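Local structure of mandelate racemase / muconate lactonizing enzyme, C-terminal domain protein (Pseudovibrio sp. JE062, 4JHM) at residues T338-D343 with H349-N354. The protein belongs to the enolase superfamily, pairing a mandelate racemase / muconate lactonizing enzyme N-terminal domain with an enolase-like C-terminal barrel domain. Residues are numbered along the deposited sequence; the frame is centred on the assembly and turned at random.
Sequences TQIRTD and HAPAGN
In the enolase-like C-terminal domain, a His-carboxylate hydrogen bond links Asp343, in the loop before strand 347-349, to His349 at that strand's end. His349 NE2 donates to Asp343 OD2 at 3.1 Å with a bent N-H...O angle of 144°. The carboxylate oxygen sits at the imidazole edge, close to the ring plane, whereas the nitrogen reaches OD2 on its anti side and well out of the carboxylate plane; the two planes are turned 59° apart. A chi1 of 77° holds the Asp343 carboxylate where OD2 meets the imidazole while OD1 turns back to the chain. There OD1 accepts hydrogen bonds from Glu345 N in the connecting loop and Tyr347 N at the start of the strand, so one carboxylate ties together the backbone of the loop, the strand's start and the histidine.

Farther along, Ile340 and Pro351 make an apolar contact. The isoleucine's extended CG1 branch carries CD1 to 3.7 Å from Pro351 CG, and CG1 itself lies 3.9 Å from that same ring carbon. Ile340 is buried, and its side chain also rests on Gln307, Ala308 and Leu311 of helix 304-316 and on Phe323 of strand 323-326, while Ala350 bonds through its backbone to Thr132, just before strand 133-139.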
ATOM      1  N   THR A 338      42.900 -11.562 -29.726  1.00 93.86           N
ATOM      2  CA  THR A 338      41.786 -12.436 -29.384  1.00 96.00           C
ATOM      3  C   THR A 338      40.540 -12.018 -30.141  1.00 95.35           C
ATOM      4  O   THR A 338      40.308 -10.831 -30.342  1.00101.93           O
ATOM      5  CB  THR A 338      41.473 -12.366 -27.881  1.00 95.43           C
ATOM      6  OG1 THR A 338      42.642 -12.720 -27.128  1.00100.08           O
ATOM      7  CG2 THR A 338      40.323 -13.308 -27.528  1.00 93.34           C
ATOM      8  N   GLN A 339      39.728 -12.989 -30.547  1.00 95.19           N
ATOM      9  CA  GLN A 339      38.490 -12.691 -31.261  1.00 92.18           C
ATOM     10  C   GLN A 339      37.300 -13.464 -30.700  1.00 89.97           C
ATOM     11  O   GLN A 339      37.176 -14.670 -30.898  1.00 91.57           O
ATOM     12  CB  GLN A 339      38.648 -12.992 -32.748  1.00 94.62           C
ATOM     13  CG  GLN A 339      39.650 -12.089 -33.446  1.00 97.30           C
ATOM     14  CD  GLN A 339      39.721 -12.344 -34.938  1.00101.67           C
ATOM     15  OE1 GLN A 339      39.857 -11.414 -35.728  1.00100.93           O
ATOM     16  NE2 GLN A 339      39.622 -13.611 -35.332  1.00107.07           N
ATOM     17  N   ILE A 340      36.422 -12.755 -30.003  1.00 88.43           N
ATOM     18  CA  ILE A 340      35.192 -13.350 -29.510  1.00 84.52           C
ATOM     19  C   ILE A 340      34.096 -13.150 -30.549  1.00 80.87           C
ATOM     20  O   ILE A 340      33.353 -12.177 -30.500  1.00 80.55           O
ATOM     21  CB  ILE A 340      34.768 -12.737 -28.162  1.00 81.38           C
ATOM     22  CG1 ILE A 340      35.874 -12.960 -27.123  1.00 82.51           C
ATOM     23  CG2 ILE A 340      33.461 -13.355 -27.689  1.00 79.40           C
ATOM     24  CD1 ILE A 340      35.579 -12.383 -25.757  1.00 81.86           C
ATOM     25  N   ARG A 341      34.013 -14.078 -31.495  1.00 81.10           N
ATOM     26  CA  ARG A 341      33.021 -14.007 -32.556  1.00 80.46           C
ATOM     27  C   ARG A 341      31.907 -15.017 -32.317  1.00 79.35           C
ATOM     28  O   ARG A 341      31.954 -15.794 -31.366  1.00 78.26           O
ATOM     29  CB  ARG A 341      33.688 -14.260 -33.907  1.00 86.22           C
ATOM     30  CG  ARG A 341      34.930 -13.411 -34.120  1.00 88.12           C
ATOM     31  CD  ARG A 341      35.368 -13.365 -35.574  1.00 90.38           C
ATOM     32  NE  ARG A 341      35.981 -12.078 -35.888  1.00 92.94           N
ATOM     33  CZ  ARG A 341      36.395 -11.714 -37.097  1.00 93.54           C
ATOM     34  NH1 ARG A 341      36.275 -12.541 -38.128  1.00 92.16           N
ATOM     35  NH2 ARG A 341      36.930 -10.514 -37.274  1.00 93.64           N
ATOM     36  N   THR A 342      30.905 -14.999 -33.186  1.00 80.53           N
ATOM     37  CA  THR A 342      29.728 -15.842 -33.029  1.00 81.43           C
ATOM     38  C   THR A 342      29.778 -16.989 -34.034  1.00 89.96           C
ATOM     39  O   THR A 342      29.860 -16.762 -35.241  1.00 97.78           O
ATOM     40  CB  THR A 342      28.439 -15.018 -33.227  1.00 79.31           C
ATOM     41  OG1 THR A 342      28.290 -14.088 -32.141  1.00 74.10           O
ATOM     42  CG2 THR A 342      27.216 -15.922 -33.293  1.00 78.75           C
ATOM     43  N   ASP A 343      29.733 -18.222 -33.537  1.00 94.56           N
ATOM     44  CA  ASP A 343      29.883 -19.390 -34.402  1.00 96.77           C
ATOM     45  C   ASP A 343      28.621 -19.635 -35.236  1.00 98.82           C
ATOM     46  O   ASP A 343      27.652 -18.874 -35.159  1.00 89.25           O
ATOM     47  CB  ASP A 343      30.266 -20.632 -33.585  1.00 98.47           C
ATOM     48  CG  ASP A 343      29.093 -21.229 -32.831  1.00102.82           C
ATOM     49  OD1 ASP A 343      27.939 -20.841 -33.106  1.00104.18           O
ATOM     50  OD2 ASP A 343      29.327 -22.096 -31.962  1.00108.68           O
ATOM     51  N   HIS A 349      31.643 -18.313 -27.581  1.00 82.04           N
ATOM     52  CA  HIS A 349      32.388 -19.193 -26.682  1.00 84.20           C
ATOM     53  C   HIS A 349      33.337 -18.435 -25.764  1.00 80.37           C
ATOM     54  O   HIS A 349      33.908 -17.422 -26.150  1.00 80.26           O
ATOM     55  CB  HIS A 349      33.189 -20.215 -27.489  1.00 88.39           C
ATOM     56  CG  HIS A 349      32.342 -21.254 -28.149  1.00 91.35           C
ATOM     57  ND1 HIS A 349      32.016 -22.445 -27.538  1.00 92.59           N
ATOM     58  CD2 HIS A 349      31.749 -21.278 -29.365  1.00 94.34           C
ATOM     59  CE1 HIS A 349      31.258 -23.159 -28.351  1.00 96.56           C
ATOM     60  NE2 HIS A 349      31.082 -22.474 -29.467  1.00 97.02           N
ATOM     61  N   ALA A 350      33.506 -18.945 -24.549  1.00 80.73           N
ATOM     62  CA  ALA A 350      34.499 -18.412 -23.632  1.00 79.91           C
ATOM     63  C   ALA A 350      35.867 -18.529 -24.276  1.00 84.65           C
ATOM     64  O   ALA A 350      36.198 -19.577 -24.825  1.00 84.53           O
ATOM     65  CB  ALA A 350      34.478 -19.178 -22.324  1.00 81.00           C
ATOM     66  N   PRO A 351      36.665 -17.450 -24.219  1.00 90.96           N
ATOM     67  CA  PRO A 351      38.022 -17.450 -24.778  1.00 91.60           C
ATOM     68  C   PRO A 351      38.912 -18.538 -24.181  1.00 93.94           C
ATOM     69  O   PRO A 351      38.531 -19.191 -23.210  1.00 94.64           O
ATOM     70  CB  PRO A 351      38.557 -16.061 -24.419  1.00 91.79           C
ATOM     71  CG  PRO A 351      37.339 -15.214 -24.236  1.00 89.37           C
ATOM     72  CD  PRO A 351      36.280 -16.128 -23.693  1.00 87.19           C
ATOM     73  N   ALA A 352      40.095 -18.711 -24.760  1.00 98.60           N
ATOM     74  CA  ALA A 352      40.961 -19.841 -24.444  1.00 97.62           C
ATOM     75  C   ALA A 352      41.732 -19.675 -23.134  1.00 97.84           C
ATOM     76  O   ALA A 352      41.728 -20.575 -22.292  1.00100.91           O
ATOM     77  CB  ALA A 352      41.933 -20.077 -25.589  1.00 98.77           C
ATOM     78  N   GLY A 353      42.393 -18.532 -22.969  1.00 94.85           N
ATOM     79  CA  GLY A 353      43.341 -18.340 -21.870  1.00 94.90           C
ATOM     80  C   GLY A 353      42.727 -18.403 -20.485  1.00 93.76           C
ATOM     81  O   GLY A 353      41.638 -18.940 -20.297  1.00 98.00           O
ATOM     82  N   ASN A 354      43.443 -17.858 -19.508  1.00 93.36           N
ATOM     83  CA  ASN A 354      42.918 -17.713 -18.157  1.00 91.53           C
ATOM     84  C   ASN A 354      42.504 -16.276 -17.901  1.00 90.33           C
ATOM     85  O   ASN A 354      42.624 -15.422 -18.779  1.00 91.80           O
ATOM     86  CB  ASN A 354      43.963 -18.131 -17.132  1.00 94.10           C
ATOM     87  CG  ASN A 354      44.387 -19.572 -17.293  1.00 95.29           C
ATOM     88  OD1 ASN A 354      43.612 -20.414 -17.750  1.00 91.53           O
ATOM     89  ND2 ASN A 354      45.625 -19.866 -16.915  1.00 98.64           N
TER